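Long-range contacts in gentamicin resistance protein (Enterococcus gallinarum, PDB 3TDW), which probably confers gentamicin resistance by phosphorylating the 2''-hydroxyl of aminoglycoside antibiotics, preferring GTP over ATP as phosphate donor: residues A53-K58 with F219-I224; P17-Q22 with L37-W42; R115-L120 with E240-Q245. The protein carries 1 engineered substitution. All coordinates share one frame; numbering follows the deposited sequence.

Contact 1: A53-K58 with F219-I224. With MG (magnesium ion), chain E.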
loop_
_atom_site.group_PDB
_atom_site.type_symbol
_atom_site.label_atom_id
_atom_site.label_comp_id
_atom_site.label_asym_id
_atom_site.label_seq_id
_atom_site.Cartn_x
_atom_site.Cartn_y
_atom_site.Cartn_z
ATOM N N ALA A 53 -2.334 -8.425 12.921
ATOM C CA ALA A 53 -1.461 -9.507 13.386
ATOM C C ALA A 53 -1.224 -10.563 12.300
ATOM O O ALA A 53 -0.109 -11.089 12.163
ATOM C CB ALA A 53 -2.029 -10.151 14.670
ATOM N N ASP A 54 -2.268 -10.866 11.528
ATOM C CA ASP A 54 -2.150 -11.826 10.437
ATOM C C ASP A 54 -1.240 -11.250 9.336
ATOM O O ASP A 54 -0.375 -11.948 8.804
ATOM C CB ASP A 54 -3.527 -12.183 9.853
ATOM C CG ASP A 54 -4.420 -12.946 10.841
ATOM O OD1 ASP A 54 -3.892 -13.510 11.821
ATOM O OD2 ASP A 54 -5.654 -12.993 10.621
ATOM N N GLU A 55 -1.423 -9.976 9.014
ATOM C CA GLU A 55 -0.541 -9.326 8.037
ATOM C C GLU A 55 0.914 -9.318 8.551
ATOM O O GLU A 55 1.841 -9.575 7.802
ATOM C CB GLU A 55 -1.033 -7.914 7.696
ATOM C CG GLU A 55 -2.414 -7.926 7.015
ATOM C CD GLU A 55 -2.976 -6.542 6.680
ATOM O OE1 GLU A 55 -2.257 -5.516 6.767
ATOM O OE2 GLU A 55 -4.164 -6.475 6.306
ATOM N N LEU A 56 1.109 -9.039 9.831
ATOM C CA LEU A 56 2.469 -9.073 10.387
ATOM C C LEU A 56 3.111 -10.471 10.309
ATOM O O LEU A 56 4.314 -10.605 10.045
ATOM C CB LEU A 56 2.468 -8.554 11.830
ATOM C CG LEU A 56 3.815 -8.586 12.547
ATOM C CD1 LEU A 56 4.859 -7.743 11.804
ATOM C CD2 LEU A 56 3.658 -8.100 13.989
ATOM N N ASN A 57 2.333 -11.528 10.562
ATOM C CA ASN A 57 2.906 -12.872 10.492
ATOM C C ASN A 57 3.423 -13.165 9.083
ATOM O O ASN A 57 4.461 -13.799 8.913
ATOM C CB ASN A 57 1.909 -13.943 10.953
ATOM C CG ASN A 57 1.938 -14.159 12.472
ATOM O OD1 ASN A 57 0.889 -14.240 13.109
ATOM N ND2 ASN A 57 3.139 -14.256 13.049
ATOM N N LYS A 58 2.706 -12.662 8.077
ATOM C CA LYS A 58 3.152 -12.745 6.688
ATOM C C LYS A 58 4.449 -11.952 6.496
ATOM O O LYS A 58 5.402 -12.446 5.899
ATOM C CB LYS A 58 2.055 -12.208 5.752
ATOM C CG LYS A 58 2.401 -12.215 4.253
ATOM C CD LYS A 58 2.764 -10.828 3.745
ATOM C CE LYS A 58 1.728 -9.756 4.099
ATOM N NZ LYS A 58 0.458 -9.782 3.326
ATOM N N PHE A 219 4.881 -3.694 4.588
ATOM C CA PHE A 219 4.621 -4.713 3.572
ATOM C C PHE A 219 3.389 -5.567 3.912
ATOM O O PHE A 219 3.237 -6.645 3.372
ATOM C CB PHE A 219 5.848 -5.623 3.390
ATOM C CG PHE A 219 6.957 -5.009 2.567
ATOM C CD1 PHE A 219 7.256 -5.513 1.305
ATOM C CD2 PHE A 219 7.695 -3.937 3.048
ATOM C CE1 PHE A 219 8.289 -4.967 0.543
ATOM C CE2 PHE A 219 8.724 -3.378 2.287
ATOM C CZ PHE A 219 9.020 -3.900 1.027
ATOM N N GLY A 220 2.518 -5.074 4.787
ATOM C CA GLY A 220 1.404 -5.885 5.285
ATOM C C GLY A 220 0.401 -6.324 4.218
ATOM O O GLY A 220 -0.336 -7.313 4.400
ATOM N N ASP A 221 0.345 -5.598 3.109
ATOM C CA ASP A 221 -0.573 -5.980 2.030
ATOM C C ASP A 221 0.083 -6.763 0.891
ATOM O O ASP A 221 -0.516 -6.932 -0.179
ATOM C CB ASP A 221 -1.322 -4.757 1.490
ATOM C CG ASP A 221 -2.454 -4.334 2.414
ATOM O OD1 ASP A 221 -3.393 -5.141 2.608
ATOM O OD2 ASP A 221 -2.391 -3.213 2.959
ATOM N N ALA A 222 1.294 -7.277 1.124
ATOM C CA ALA A 222 1.970 -8.009 0.048
ATOM C C ALA A 222 1.111 -9.173 -0.399
ATOM O O ALA A 222 0.489 -9.836 0.419
ATOM C CB ALA A 222 3.333 -8.502 0.500
ATOM N N ALA A 223 1.079 -9.432 -1.698
ATOM C CA ALA A 223 0.186 -10.463 -2.221
ATOM C C ALA A 223 0.691 -10.915 -3.566
ATOM O O ALA A 223 1.516 -10.233 -4.172
ATOM C CB ALA A 223 -1.218 -9.915 -2.373
ATOM N N ILE A 224 0.184 -12.053 -4.027
ATOM C CA ILE A 224 0.365 -12.451 -5.417
ATOM C C ILE A 224 -0.865 -11.980 -6.190
ATOM O O ILE A 224 -1.989 -12.396 -5.895
ATOM C CB ILE A 224 0.468 -13.977 -5.550
ATOM C CG1 ILE A 224 1.564 -14.534 -4.627
ATOM C CG2 ILE A 224 0.712 -14.358 -7.015
ATOM C CD1 ILE A 224 2.907 -13.915 -4.865
HETATM MG MG MG E . -5.589 -7.449 4.958
HETATM O O HOH W 1 -3.257 -3.332 5.320
HETATM O O HOH W 2 -3.997 -7.844 3.550
HETATM O O HOH W 3 -5.780 -5.382 4.115
HETATM O O HOH W 4 -7.166 -8.115 3.550
#

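Contact 2: P17-Q22 with L37-W42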
loop_
_atom_site.group_PDB
_atom_site.type_symbol
_atom_site.label_atom_id
_atom_site.label_comp_id
_atom_site.label_asym_id
_atom_site.label_seq_id
_atom_site.Cartn_x
_atom_site.Cartn_y
_atom_site.Cartn_z
ATOM N N PRO A 17 14.861 -7.129 28.177
ATOM C CA PRO A 17 15.369 -6.308 29.284
ATOM C C PRO A 17 16.704 -5.623 28.976
ATOM O O PRO A 17 17.032 -4.610 29.602
ATOM C CB PRO A 17 15.524 -7.317 30.429
ATOM C CG PRO A 17 15.599 -8.644 29.783
ATOM C CD PRO A 17 14.766 -8.554 28.524
ATOM N N ASP A 18 17.467 -6.157 28.025
ATOM C CA ASP A 18 18.754 -5.556 27.689
ATOM C C ASP A 18 18.684 -4.301 26.811
ATOM O O ASP A 18 19.697 -3.649 26.581
ATOM C CB ASP A 18 19.689 -6.599 27.084
ATOM C CG ASP A 18 19.980 -7.725 28.048
ATOM O OD1 ASP A 18 20.438 -7.435 29.172
ATOM O OD2 ASP A 18 19.724 -8.893 27.690
ATOM N N ILE A 19 17.490 -3.943 26.341
ATOM C CA ILE A 19 17.329 -2.646 25.689
ATOM C C ILE A 19 17.247 -1.571 26.772
ATOM O O ILE A 19 16.345 -1.584 27.604
ATOM C CB ILE A 19 16.061 -2.580 24.816
ATOM C CG1 ILE A 19 16.137 -3.606 23.677
ATOM C CG2 ILE A 19 15.920 -1.172 24.244
ATOM C CD1 ILE A 19 14.796 -3.831 22.930
ATOM N N SER A 20 18.207 -0.656 26.787
ATOM C CA SER A 20 18.197 0.401 27.797
ATOM C C SER A 20 17.389 1.569 27.265
ATOM O O SER A 20 17.856 2.296 26.390
ATOM C CB SER A 20 19.622 0.862 28.111
ATOM O OG SER A 20 19.611 1.978 28.989
ATOM N N ILE A 21 16.183 1.752 27.784
ATOM C CA ILE A 21 15.276 2.750 27.217
ATOM C C ILE A 21 15.531 4.143 27.775
ATOM O O ILE A 21 15.350 4.387 28.955
ATOM C CB ILE A 21 13.806 2.351 27.406
ATOM C CG1 ILE A 21 13.521 1.065 26.633
ATOM C CG2 ILE A 21 12.884 3.449 26.897
ATOM C CD1 ILE A 21 12.109 0.549 26.797
ATOM N N GLN A 22 15.967 5.050 26.914
ATOM C CA GLN A 22 16.206 6.428 27.325
ATOM C C GLN A 22 15.098 7.355 26.817
ATOM O O GLN A 22 14.838 8.407 27.399
ATOM C CB GLN A 22 17.574 6.897 26.826
ATOM C CG GLN A 22 18.726 5.985 27.250
ATOM C CD GLN A 22 18.871 5.896 28.762
ATOM O OE1 GLN A 22 18.865 6.912 29.460
ATOM N NE2 GLN A 22 19.008 4.675 29.275
ATOM N N LEU A 37 8.881 4.930 18.593
ATOM C CA LEU A 37 10.305 5.037 18.313
ATOM C C LEU A 37 11.027 5.013 19.651
ATOM O O LEU A 37 10.754 5.841 20.516
ATOM C CB LEU A 37 10.592 6.360 17.620
ATOM C CG LEU A 37 12.042 6.608 17.223
ATOM C CD1 LEU A 37 12.505 5.551 16.254
ATOM C CD2 LEU A 37 12.223 8.014 16.636
ATOM N N VAL A 38 11.925 4.055 19.824
ATOM C CA VAL A 38 12.650 3.923 21.085
ATOM C C VAL A 38 14.103 4.352 20.890
ATOM O O VAL A 38 14.773 3.884 19.975
ATOM C CB VAL A 38 12.585 2.480 21.613
ATOM C CG1 VAL A 38 13.482 2.321 22.838
ATOM C CG2 VAL A 38 11.143 2.086 21.933
ATOM N N ASN A 39 14.579 5.272 21.728
ATOM C CA ASN A 39 15.970 5.724 21.648
ATOM C C ASN A 39 16.318 6.411 20.327
ATOM O O ASN A 39 17.480 6.480 19.936
ATOM C CB ASN A 39 16.933 4.550 21.894
ATOM C CG ASN A 39 16.790 3.962 23.287
ATOM O OD1 ASN A 39 17.258 2.854 23.566
ATOM N ND2 ASN A 39 16.137 4.700 24.167
ATOM N N GLY A 40 15.303 6.923 19.645
ATOM C CA GLY A 40 15.500 7.571 18.358
ATOM C C GLY A 40 15.909 6.623 17.239
ATOM O O GLY A 40 16.052 7.050 16.094
ATOM N N ASP A 41 16.065 5.339 17.558
ATOM C CA ASP A 41 16.716 4.394 16.652
ATOM C C ASP A 41 15.888 3.161 16.307
ATOM O O ASP A 41 16.078 2.561 15.247
ATOM C CB ASP A 41 18.019 3.889 17.281
ATOM C CG ASP A 41 19.002 5.000 17.574
ATOM O OD1 ASP A 41 19.852 4.808 18.470
ATOM O OD2 ASP A 41 18.926 6.058 16.918
ATOM N N TRP A 42 15.032 2.740 17.229
ATOM C CA TRP A 42 14.309 1.487 17.061
ATOM C C TRP A 42 12.812 1.698 16.926
ATOM O O TRP A 42 12.173 2.279 17.813
ATOM C CB TRP A 42 14.583 0.556 18.241
ATOM C CG TRP A 42 16.002 0.101 18.311
ATOM C CD1 TRP A 42 17.007 0.638 19.071
ATOM C CD2 TRP A 42 16.586 -0.982 17.578
ATOM N NE1 TRP A 42 18.179 -0.055 18.857
ATOM C CE2 TRP A 42 17.943 -1.055 17.951
ATOM C CE3 TRP A 42 16.086 -1.910 16.660
ATOM C CZ2 TRP A 42 18.809 -2.008 17.419
ATOM C CZ3 TRP A 42 16.942 -2.852 16.141
ATOM C CH2 TRP A 42 18.287 -2.899 16.521
#

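Contact 3: R115-L120 with E240-Q245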
loop_
_atom_site.group_PDB
_atom_site.type_symbol
_atom_site.label_atom_id
_atom_site.label_comp_id
_atom_site.label_asym_id
_atom_site.label_seq_id
_atom_site.Cartn_x
_atom_site.Cartn_y
_atom_site.Cartn_z
ATOM N N ARG A 115 14.644 10.786 -10.671
ATOM C CA ARG A 115 15.461 9.812 -9.968
ATOM C C ARG A 115 14.557 8.870 -9.167
ATOM O O ARG A 115 14.738 7.657 -9.177
ATOM C CB ARG A 115 16.454 10.514 -9.044
ATOM C CG ARG A 115 17.456 11.378 -9.796
ATOM C CD ARG A 115 18.136 10.558 -10.874
ATOM N NE ARG A 115 18.860 9.426 -10.299
ATOM C CZ ARG A 115 19.210 8.337 -10.976
ATOM N NH1 ARG A 115 18.889 8.224 -12.260
ATOM N NH2 ARG A 115 19.869 7.358 -10.366
ATOM N N LEU A 116 13.578 9.450 -8.494
ATOM C CA LEU A 116 12.617 8.665 -7.722
ATOM C C LEU A 116 11.837 7.710 -8.623
ATOM O O LEU A 116 11.626 6.551 -8.277
ATOM C CB LEU A 116 11.662 9.591 -6.974
ATOM C CG LEU A 116 10.516 8.915 -6.225
ATOM C CD1 LEU A 116 11.051 7.767 -5.401
ATOM C CD2 LEU A 116 9.807 9.921 -5.344
ATOM N N ALA A 117 11.425 8.185 -9.794
ATOM C CA ALA A 117 10.681 7.329 -10.712
ATOM C C ALA A 117 11.544 6.153 -11.132
ATOM O O ALA A 117 11.060 5.034 -11.296
ATOM C CB ALA A 117 10.232 8.124 -11.937
ATOM N N LEU A 118 12.838 6.396 -11.310
ATOM C CA LEU A 118 13.718 5.322 -11.735
ATOM C C LEU A 118 13.908 4.303 -10.613
ATOM O O LEU A 118 13.830 3.100 -10.841
ATOM C CB LEU A 118 15.077 5.856 -12.229
ATOM C CG LEU A 118 15.980 4.764 -12.808
ATOM C CD1 LEU A 118 15.214 3.877 -13.791
ATOM C CD2 LEU A 118 17.214 5.372 -13.484
ATOM N N GLN A 119 14.161 4.786 -9.402
ATOM C CA GLN A 119 14.359 3.880 -8.281
ATOM C C GLN A 119 13.096 3.048 -8.034
ATOM O O GLN A 119 13.168 1.860 -7.731
ATOM C CB GLN A 119 14.685 4.648 -7.011
ATOM C CG GLN A 119 16.078 5.245 -6.963
ATOM C CD GLN A 119 16.291 5.965 -5.663
ATOM O OE1 GLN A 119 15.928 7.129 -5.527
ATOM N NE2 GLN A 119 16.818 5.254 -4.669
ATOM N N LEU A 120 11.945 3.695 -8.146
ATOM C CA LEU A 120 10.673 3.032 -7.881
ATOM C C LEU A 120 10.437 1.992 -8.972
ATOM O O LEU A 120 9.992 0.876 -8.698
ATOM C CB LEU A 120 9.565 4.073 -7.853
ATOM C CG LEU A 120 8.445 4.136 -6.822
ATOM C CD1 LEU A 120 8.834 3.556 -5.472
ATOM C CD2 LEU A 120 8.020 5.587 -6.683
ATOM N N GLU A 240 -0.840 11.155 -12.851
ATOM C CA GLU A 240 -0.696 10.434 -14.117
ATOM C C GLU A 240 0.675 10.574 -14.793
ATOM O O GLU A 240 1.229 9.586 -15.262
ATOM C CB GLU A 240 -1.828 10.815 -15.079
ATOM C CG GLU A 240 -1.835 10.040 -16.399
ATOM C CD GLU A 240 -3.096 10.285 -17.214
ATOM O OE1 GLU A 240 -4.121 10.703 -16.630
ATOM O OE2 GLU A 240 -3.066 10.056 -18.439
ATOM N N LEU A 241 1.227 11.788 -14.853
ATOM C CA LEU A 241 2.544 11.975 -15.463
ATOM C C LEU A 241 3.618 11.126 -14.782
ATOM O O LEU A 241 4.402 10.453 -15.450
ATOM C CB LEU A 241 2.957 13.452 -15.452
ATOM C CG LEU A 241 2.357 14.325 -16.558
ATOM C CD1 LEU A 241 2.793 15.775 -16.401
ATOM C CD2 LEU A 241 2.759 13.783 -17.915
ATOM N N PHE A 242 3.651 11.160 -13.449
ATOM C CA PHE A 242 4.636 10.389 -12.699
ATOM C C PHE A 242 4.468 8.895 -12.959
ATOM O O PHE A 242 5.446 8.170 -13.179
ATOM C CB PHE A 242 4.517 10.661 -11.197
ATOM C CG PHE A 242 5.557 9.954 -10.384
ATOM C CD1 PHE A 242 5.245 8.803 -9.673
ATOM C CD2 PHE A 242 6.863 10.426 -10.358
ATOM C CE1 PHE A 242 6.224 8.146 -8.929
ATOM C CE2 PHE A 242 7.837 9.775 -9.623
ATOM C CZ PHE A 242 7.519 8.635 -8.909
ATOM N N THR A 243 3.215 8.449 -12.936
ATOM C CA THR A 243 2.906 7.042 -13.148
ATOM C C THR A 243 3.365 6.596 -14.529
ATOM O O THR A 243 3.984 5.539 -14.683
ATOM C CB THR A 243 1.408 6.754 -12.939
ATOM O OG1 THR A 243 1.048 7.090 -11.587
ATOM C CG2 THR A 243 1.130 5.282 -13.164
ATOM N N ARG A 244 3.098 7.425 -15.539
ATOM C CA ARG A 244 3.595 7.130 -16.869
ATOM C C ARG A 244 5.122 7.031 -16.916
ATOM O O ARG A 244 5.674 6.162 -17.588
ATOM C CB ARG A 244 3.095 8.181 -17.854
ATOM C CG ARG A 244 1.613 8.071 -18.132
ATOM C CD ARG A 244 1.181 9.204 -19.045
ATOM N NE ARG A 244 1.877 9.166 -20.328
ATOM C CZ ARG A 244 1.353 8.665 -21.443
ATOM N NH1 ARG A 244 0.127 8.164 -21.421
ATOM N NH2 ARG A 244 2.049 8.673 -22.577
ATOM N N GLN A 245 5.803 7.902 -16.176
ATOM C CA GLN A 245 7.260 7.855 -16.106
ATOM C C GLN A 245 7.779 6.554 -15.483
ATOM O O GLN A 245 8.714 5.945 -15.998
ATOM C CB GLN A 245 7.798 9.096 -15.387
ATOM C CG GLN A 245 7.691 10.338 -16.279
ATOM C CD GLN A 245 7.444 11.622 -15.518
ATOM O OE1 GLN A 245 7.418 11.635 -14.294
ATOM N NE2 GLN A 245 7.258 12.721 -16.250
#

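Contact 1: A53-K58 with F219-I224
Glu55 and Asp221 bring their carboxylates near each other at a magnesium ion, one as a direct ligand and the other at one remove. Glu55 OE2 binds the magnesium at 2.2 Å, the Gln51 side chain is the other protein ligand of this ion, and two of the metal's waters donate to Asp221 OD1, water 2 at 2.9 Å and water 3 at 2.8 Å. Water 1 lies between Glu55 OE1 and Asp221 OD2. Glu55 OE2 and Asp221 OD1 are 4.0 Å apart, the carboxylate planes 57° from each other, and the metal and its waters probably offset the like charges. Lys58 serves the backbone instead. Its chain, folded over at chi2, chi3 and chi4, delivers NZ to Gly220 O at 2.8 Å, approaching from above the carbonyl plane, and to Ala222 O at 2.9 Å, in the plane on a lone pair. This is a kinase-like arrangement: Phe219 and Gly220 follow magnesium-binding Asp218 in a DFG-like sequence, against helix 50-66, which follows the third strand of the N-terminal sheet. A type I turn from Phe219 to Ala222, with Ala222 N on Phe219 O at 3.0 Å, presents both carbonyls that Lys58 grips. Farther out, Arg32 NE bonds to Glu55 OE2.

Contact 2: P17-Q22 with L37-W42
Ile21 meets Val38 through aliphatic branches that cross at a slant, and its side chain can be followed outward atom by atom. From CB, the CG1 branch leaves anti to the carbonyl carbon (chi1 -64°) and brings CG1 to 4.0 Å from Val38 CG1. On the other branch, Ile21 CG2 lies 4.3 Å from Val38 CG1. The terminal Ile21 CD1 is 4.5 Å from Val38 CG1, the extended chi2 of 178° having carried the tip onward. CG1 thus makes the close touch, while CG2 and CD1 lie further off round the same methyl. Ile19 CG2 adds a looser touch at 4.5 Å from Val38 CG1. Away from Val38, Ile21 packs on Thr9 and Met13 of helix 5-15, while Ile19 reaches Ile12 and Phe44; the loop is therefore pressed between that helix and the sheet. Asn39 extends its side chain along the backbone of Ser20 to Gln22, and its own backbone bonds to Ser23. Beyond Asn39 the chain reverses through Gly40, both with positive phi. Val38 O then accepts from two successive amides, Trp42 N at 3.0 Å and Asp41 N at 3.1 Å. Facing one residue with two in this way is a classic beta bulge, here at the hairpin joining strands 33-38 and 42-47 of the five-stranded antiparallel sheet in the N-terminal lobe of a kinase-like fold.

Contact 3: R115-L120 with E240-Q245
Leu120 N donates to Leu116 O at 2.9 Å, an ordinary helical bond, but it ties together two of the residues that receive Phe242 from the other helix. No hydrogen bond spans the two segments; the join is made by one aromatic ring set against a small group of aliphatic side chains. Phe242 extends its CG anti to the backbone N (chi1 -177°), which carries the ring off its own helix and over to Leu116, Ala117 and Leu120. Leu120 CD2 comes to the ring's edge, in its plane, 3.8 Å from Phe242 CZ. Ala117 approaches obliquely, its CB 3.7 Å from Phe242 CE2, and because this side chain is a single methyl the ring also comes within 3.9 Å of the Ala117 CA through CZ. Leu116 CG, likewise oblique, lies 4.0 Å from Phe242 CZ. Beside the ring, Gln245 CB rests 4.3 Å from Ala117 CB, at the more exposed margin. The segment axes approach to 9.8 Å and cross at -50°. Met105 of helix 101-105 touches both Leu116 and Phe242 and extends the apolar cluster. Gln119 and Arg244 find their partners outside the contact: Gln119 bonds to the backbone of Leu213, and Arg244 forms a salt bridge with Asp256. With carbon atoms alone meeting between residues 115-120 and 240-245, the hold depends on shape and the burial of apolar surface, so it has little of the directional selectivity that hydrogen bonds would impose.

The three contacts illustrate how a kinase-like fold places joins of different chemistry at and away from the nucleotide site. Contact 1 belongs to the site itself: Glu55 binds magnesium, and its side chain is about 5 Å from the bound GDP. Contact 2 lies within the N-terminal lobe, with the Val38 side chain about 12 Å from GDP; the centres of contacts 1 and 2 are 26 Å apart. Contact 3 joins helices on the other side of the chain's centre from contact 1, their centres 25 Å apart; the Leu120 side chain there is about 9 Å from that of magnesium-binding His201. Contacts 2 and 3, with centres 36 Å apart, are the most widely separated, and none of the three touches another.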